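Long-range contacts in endo-beta-1,4-glucanase (cellulase B) (Bacillus halodurans, PDB 4V2X), which hydrolyses plant polysaccharides such as xyloglucan and beta-1,3-1,4-glucans through a family 5 catalytic module that is followed by Ig-like and carbohydrate-binding modules: residues A[195-200]-A[243-248]; A[250-255]-A[305-310]. One frame throughout, in Å; residues are numbered along the deposited sequence.

Both contacts belong to the eight-stranded parallel barrel of the family 5 module, and their centres lie about 14 Å apart. Along the chain both segments of contact 1 precede both of contact 2. Contact 1 (195-200 with 243-248) joins the loops that follow strands 190-193 and 238-241, neighbours in the barrel. Contact 2 (250-255 with 305-310) joins helices 249-262 and 291-309 on the outside. The loop 243-248 runs straight into helix 249-262, with Ser248 at its N-cap, and Leu251 CD1 lies 3.7 Å from Ala246 CB. The strand-end loops, where family 5 enzymes keep their active site, are thus continuous with the helical packing of the outer layer.

Contact 1 of 2, residues A[195-200]-A[243-248]; sequences VNEPKF and METATS
Met243 and Phe200 form a Met-aromatic contact between two loops at the C-terminal ends of adjacent strands of the beta/alpha barrel. The sulfur comes to the ring edge: Met243 SD stands 76° off the ring normal and 3.8 Å from Phe200 CE2. The methionine chain, bent at chi2 and chi3, crosses the phenyl group at about a right angle, and Leu215 of helix 209-227 also packs on Met243 and Pro198. The same sulfur lies 3.4 Å from Pro198 O. That carbonyl ties the loops together, Glu244 N donating to Pro198 O over 2.8 Å in the carbonyl plane at an N-H...O angle of 156°. Lys199 and Glu244 pass obliquely, Lys199 CB 4.0 Å from Glu244 CG; their polar ends go elsewhere, Glu244 OE2 to Gly205 N and the lysine to a cation-pi contact with Trp204. Glu197 sits in the Asn-Glu-Pro sequence where family 5 glycosidases usually carry their acid/base, consistent with an active-site place, and its OE2 is hydrogen-bonded to His272 ND1. With chi1 at 56°, Thr245 directs OG1 to within 3.3 Å of Glu197 CG, while that hydroxyl donates to Glu244 O at 2.6 Å.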
loop_
_atom_site.group_PDB
_atom_site.type_symbol
_atom_site.label_atom_id
_atom_site.label_comp_id
_atom_site.label_asym_id
_atom_site.label_seq_id
_atom_site.Cartn_x
_atom_site.Cartn_y
_atom_site.Cartn_z
ATOM N N VAL A 195 -7.003 -16.641 4.933
ATOM C CA VAL A 195 -7.244 -17.240 3.620
ATOM C C VAL A 195 -5.991 -17.979 3.167
ATOM O O VAL A 195 -4.877 -17.492 3.362
ATOM C CB VAL A 195 -7.648 -16.177 2.565
ATOM C CG1 VAL A 195 -6.630 -15.050 2.480
ATOM C CG2 VAL A 195 -7.835 -16.812 1.185
ATOM N N ASN A 196 -6.173 -19.148 2.564
ATOM C CA ASN A 196 -5.041 -19.911 2.033
ATOM C C ASN A 196 -4.511 -19.353 0.709
ATOM O O ASN A 196 -5.282 -19.114 -0.210
ATOM C CB ASN A 196 -5.458 -21.355 1.796
ATOM C CG ASN A 196 -4.290 -22.235 1.416
ATOM O OD1 ASN A 196 -3.344 -22.366 2.181
ATOM N ND2 ASN A 196 -4.352 -22.849 0.244
ATOM N N GLU A 197 -3.196 -19.169 0.612
ATOM C CA GLU A 197 -2.531 -18.876 -0.669
ATOM C C GLU A 197 -3.291 -17.852 -1.528
ATOM O O GLU A 197 -3.651 -18.123 -2.679
ATOM C CB GLU A 197 -2.313 -20.188 -1.443
ATOM C CG GLU A 197 -1.424 -21.161 -0.679
ATOM C CD GLU A 197 -1.075 -22.449 -1.408
ATOM O OE1 GLU A 197 -1.714 -22.800 -2.419
ATOM O OE2 GLU A 197 -0.130 -23.128 -0.940
ATOM N N PRO A 198 -3.546 -16.657 -0.970
ATOM C CA PRO A 198 -4.354 -15.676 -1.691
ATOM C C PRO A 198 -3.717 -15.187 -2.986
ATOM O O PRO A 198 -2.510 -14.994 -3.054
ATOM C CB PRO A 198 -4.483 -14.522 -0.691
ATOM C CG PRO A 198 -3.339 -14.695 0.241
ATOM C CD PRO A 198 -3.167 -16.175 0.366
ATOM N N LYS A 199 -4.543 -15.021 -4.012
ATOM C CA LYS A 199 -4.118 -14.380 -5.252
ATOM C C LYS A 199 -5.362 -13.882 -5.974
ATOM O O LYS A 199 -6.480 -14.223 -5.582
ATOM C CB LYS A 199 -3.307 -15.335 -6.125
ATOM C CG LYS A 199 -4.042 -16.573 -6.600
ATOM C CD LYS A 199 -3.099 -17.510 -7.335
ATOM C CE LYS A 199 -3.851 -18.568 -8.124
ATOM N NZ LYS A 199 -4.854 -19.315 -7.322
ATOM N N PHE A 200 -5.170 -13.056 -7.000
ATOM C CA PHE A 200 -6.299 -12.381 -7.647
ATOM C C PHE A 200 -6.257 -12.500 -9.154
ATOM O O PHE A 200 -6.763 -11.650 -9.884
ATOM C CB PHE A 200 -6.377 -10.935 -7.159
ATOM C CG PHE A 200 -6.581 -10.851 -5.693
ATOM C CD1 PHE A 200 -7.857 -10.957 -5.154
ATOM C CD2 PHE A 200 -5.493 -10.782 -4.833
ATOM C CE1 PHE A 200 -8.051 -10.949 -3.787
ATOM C CE2 PHE A 200 -5.680 -10.779 -3.464
ATOM C CZ PHE A 200 -6.960 -10.853 -2.940
ATOM N N MET A 243 0.977 -12.807 -0.167
ATOM C CA MET A 243 0.381 -13.173 -1.461
ATOM C C MET A 243 0.992 -14.491 -1.931
ATOM O O MET A 243 2.221 -14.666 -1.883
ATOM C CB MET A 243 0.631 -12.087 -2.518
ATOM C CG MET A 243 -0.280 -12.175 -3.742
ATOM S SD MET A 243 -1.988 -11.688 -3.405
ATOM C CE MET A 243 -1.761 -9.931 -3.145
ATOM N N GLU A 244 0.122 -15.413 -2.343
ATOM C CA GLU A 244 0.506 -16.765 -2.792
ATOM C C GLU A 244 1.265 -17.564 -1.729
ATOM O O GLU A 244 1.846 -18.608 -2.034
ATOM C CB GLU A 244 1.328 -16.693 -4.089
ATOM C CG GLU A 244 0.545 -16.194 -5.289
ATOM C CD GLU A 244 1.324 -16.261 -6.593
ATOM O OE1 GLU A 244 2.534 -16.575 -6.581
ATOM O OE2 GLU A 244 0.711 -16.004 -7.643
ATOM N N THR A 245 1.213 -17.098 -0.483
ATOM C CA THR A 245 2.091 -17.556 0.602
ATOM C C THR A 245 3.554 -17.665 0.155
ATOM O O THR A 245 4.303 -18.518 0.641
ATOM C CB THR A 245 1.612 -18.875 1.243
ATOM O OG1 THR A 245 1.487 -19.886 0.233
ATOM C CG2 THR A 245 0.257 -18.680 1.986
ATOM N N ALA A 246 3.958 -16.745 -0.719
ATOM C CA ALA A 246 5.304 -16.720 -1.279
ATOM C C ALA A 246 6.245 -15.886 -0.403
ATOM O O ALA A 246 5.808 -15.216 0.526
ATOM C CB ALA A 246 5.255 -16.177 -2.695
ATOM N N THR A 247 7.538 -15.930 -0.700
ATOM C CA THR A 247 8.556 -15.360 0.193
ATOM C C THR A 247 9.421 -14.258 -0.417
ATOM O O THR A 247 10.396 -13.849 0.196
ATOM C CB THR A 247 9.521 -16.451 0.705
ATOM O OG1 THR A 247 10.279 -16.981 -0.393
ATOM C CG2 THR A 247 8.764 -17.565 1.405
ATOM N N SER A 248 9.081 -13.764 -1.602
ATOM C CA SER A 248 9.859 -12.672 -2.197
ATOM C C SER A 248 9.790 -11.425 -1.303
ATOM O O SER A 248 8.809 -11.217 -0.597
ATOM C CB SER A 248 9.355 -12.337 -3.596
ATOM O OG SER A 248 8.083 -11.728 -3.530
#

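Contact 2 of 2, residues A[250-255]-A[305-310]; sequences PLLNNL and HHTFVA
Thr307 OG1 is held by two groups, the carbonyl oxygen of Arg303 one turn back in its own helix and NE2 of Gln249, at the start of the helix that supplies 250-255. Gln249 NE2 is also hydrogen-bonded to Asn253 OD1, so a single amide spans the two helices at the edge of their interface. These bonds leave the threonine methyl for packing: chi1 of -53° puts OG1 beside the backbone N and CG2 anti to it, and Thr307 CG2 lies 4.1 Å from Leu252 CB. The short segments 250-255 and 305-309 run nearly parallel, their axes 16° apart and 10.1 Å at closest approach.

Next to these polar groups, Phe308 contributes the largest share of the buried surface. With CG anti to its own carbonyl carbon (chi1 -70°), the ring reaches across between Leu252 and Leu255. Leu252 CD2 meets it at the edge, in the ring plane, 3.7 Å from Phe308 CE2. The Leu255 side chain crosses that of Phe308 at about a right angle, its CD2 coming obliquely to 3.7 Å from Phe308 CZ. That same CZ lies 3.3 Å from Leu252 O, also an oblique approach, the ring end resting against the helix backbone. Ala269 of strand 267-273 touches both Phe308 and Leu255, tying the pair to the barrel wall. Were Phe308 replaced by an alanine, the lost ring would probably leave a gap between the helices and both leucines without their aromatic partner. The phenylalanine sits in a pi turn, Ala310 N being hydrogen-bonded to His305 O, five residues back, at 2.8 Å. The placing of helices 249-262 and 291-309 side by side over the closed parallel sheet is typical of the outer layer of a (beta/alpha)8, or TIM, barrel.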
loop_
_atom_site.group_PDB
_atom_site.type_symbol
_atom_site.label_atom_id
_atom_site.label_comp_id
_atom_site.label_asym_id
_atom_site.label_seq_id
_atom_site.Cartn_x
_atom_site.Cartn_y
_atom_site.Cartn_z
ATOM N N PRO A 250 9.252 -8.158 -1.717
ATOM C CA PRO A 250 8.118 -7.234 -1.777
ATOM C C PRO A 250 6.861 -7.789 -1.108
ATOM O O PRO A 250 6.130 -7.042 -0.475
ATOM C CB PRO A 250 7.903 -7.037 -3.278
ATOM C CG PRO A 250 9.233 -7.298 -3.880
ATOM C CD PRO A 250 9.795 -8.427 -3.059
ATOM N N LEU A 251 6.632 -9.094 -1.241
ATOM C CA LEU A 251 5.466 -9.726 -0.621
ATOM C C LEU A 251 5.608 -9.799 0.900
ATOM O O LEU A 251 4.638 -9.598 1.631
ATOM C CB LEU A 251 5.222 -11.115 -1.215
ATOM C CG LEU A 251 4.976 -11.141 -2.724
ATOM C CD1 LEU A 251 4.787 -12.571 -3.207
ATOM C CD2 LEU A 251 3.796 -10.269 -3.097
ATOM N N LEU A 252 6.816 -10.069 1.382
ATOM C CA LEU A 252 7.058 -10.064 2.817
ATOM C C LEU A 252 6.853 -8.650 3.367
ATOM O O LEU A 252 6.225 -8.471 4.415
ATOM C CB LEU A 252 8.472 -10.543 3.135
ATOM C CG LEU A 252 8.833 -11.987 2.783
ATOM C CD1 LEU A 252 10.329 -12.190 2.997
ATOM C CD2 LEU A 252 8.034 -12.990 3.599
ATOM N N ASN A 253 7.378 -7.657 2.653
ATOM C CA ASN A 253 7.210 -6.262 3.056
ATOM C C ASN A 253 5.744 -5.874 3.158
ATOM O O ASN A 253 5.341 -5.212 4.118
ATOM C CB ASN A 253 7.931 -5.311 2.093
ATOM C CG ASN A 253 9.442 -5.361 2.239
ATOM O OD1 ASN A 253 9.965 -5.891 3.212
ATOM N ND2 ASN A 253 10.148 -4.799 1.272
ATOM N N ASN A 254 4.948 -6.272 2.173
ATOM C CA ASN A 254 3.529 -5.937 2.187
ATOM C C ASN A 254 2.795 -6.558 3.367
ATOM O O ASN A 254 1.928 -5.919 3.956
ATOM C CB ASN A 254 2.862 -6.305 0.866
ATOM C CG ASN A 254 3.357 -5.452 -0.291
ATOM O OD1 ASN A 254 3.902 -4.371 -0.091
ATOM N ND2 ASN A 254 3.174 -5.935 -1.499
ATOM N N LEU A 255 3.124 -7.805 3.716
ATOM C CA LEU A 255 2.507 -8.433 4.884
ATOM C C LEU A 255 2.960 -7.735 6.166
ATOM O O LEU A 255 2.175 -7.557 7.098
ATOM C CB LEU A 255 2.839 -9.926 4.962
ATOM C CG LEU A 255 2.351 -10.639 6.228
ATOM C CD1 LEU A 255 0.836 -10.544 6.381
ATOM C CD2 LEU A 255 2.799 -12.094 6.228
ATOM N N HIS A 305 13.203 -14.477 8.180
ATOM C CA HIS A 305 13.702 -14.226 9.523
ATOM C C HIS A 305 13.965 -12.731 9.740
ATOM O O HIS A 305 13.547 -12.159 10.747
ATOM C CB HIS A 305 14.967 -15.033 9.799
ATOM C CG HIS A 305 15.447 -14.893 11.208
ATOM N ND1 HIS A 305 15.008 -15.705 12.230
ATOM C CD2 HIS A 305 16.269 -13.983 11.774
ATOM C CE1 HIS A 305 15.575 -15.324 13.362
ATOM N NE2 HIS A 305 16.341 -14.276 13.112
ATOM N N HIS A 306 14.649 -12.106 8.788
ATOM C CA HIS A 306 14.990 -10.696 8.890
ATOM C C HIS A 306 13.765 -9.803 8.941
ATOM O O HIS A 306 13.711 -8.847 9.719
ATOM C CB HIS A 306 15.880 -10.277 7.721
ATOM C CG HIS A 306 16.301 -8.842 7.781
ATOM N ND1 HIS A 306 15.621 -7.842 7.125
ATOM C CD2 HIS A 306 17.316 -8.239 8.439
ATOM C CE1 HIS A 306 16.207 -6.682 7.366
ATOM N NE2 HIS A 306 17.239 -6.895 8.162
ATOM N N THR A 307 12.776 -10.117 8.118
ATOM C CA THR A 307 11.600 -9.270 7.997
ATOM C C THR A 307 10.601 -9.464 9.141
ATOM O O THR A 307 9.933 -8.501 9.555
ATOM C CB THR A 307 10.916 -9.505 6.637
ATOM O OG1 THR A 307 11.884 -9.360 5.594
ATOM C CG2 THR A 307 9.791 -8.511 6.410
ATOM N N PHE A 308 10.475 -10.695 9.640
ATOM C CA PHE A 308 9.456 -11.010 10.643
ATOM C C PHE A 308 10.049 -11.446 11.973
ATOM O O PHE A 308 9.941 -10.714 12.963
ATOM C CB PHE A 308 8.468 -12.057 10.114
ATOM C CG PHE A 308 7.577 -11.522 9.032
ATOM C CD1 PHE A 308 6.597 -10.595 9.335
ATOM C CD2 PHE A 308 7.747 -11.904 7.716
ATOM C CE1 PHE A 308 5.791 -10.067 8.342
ATOM C CE2 PHE A 308 6.937 -11.376 6.715
ATOM C CZ PHE A 308 5.962 -10.456 7.031
ATOM N N VAL A 309 10.693 -12.612 11.990
ATOM C CA VAL A 309 11.100 -13.248 13.251
ATOM C C VAL A 309 11.998 -12.343 14.092
ATOM O O VAL A 309 11.775 -12.187 15.293
ATOM C CB VAL A 309 11.818 -14.598 13.036
ATOM C CG1 VAL A 309 12.167 -15.238 14.379
ATOM C CG2 VAL A 309 10.965 -15.549 12.206
ATOM N N ALA A 310 13.012 -11.756 13.461
ATOM C CA ALA A 310 13.963 -10.902 14.173
ATOM C C ALA A 310 13.312 -9.624 14.712
ATOM O O ALA A 310 13.861 -8.984 15.615
ATOM C CB ALA A 310 15.132 -10.553 13.269
#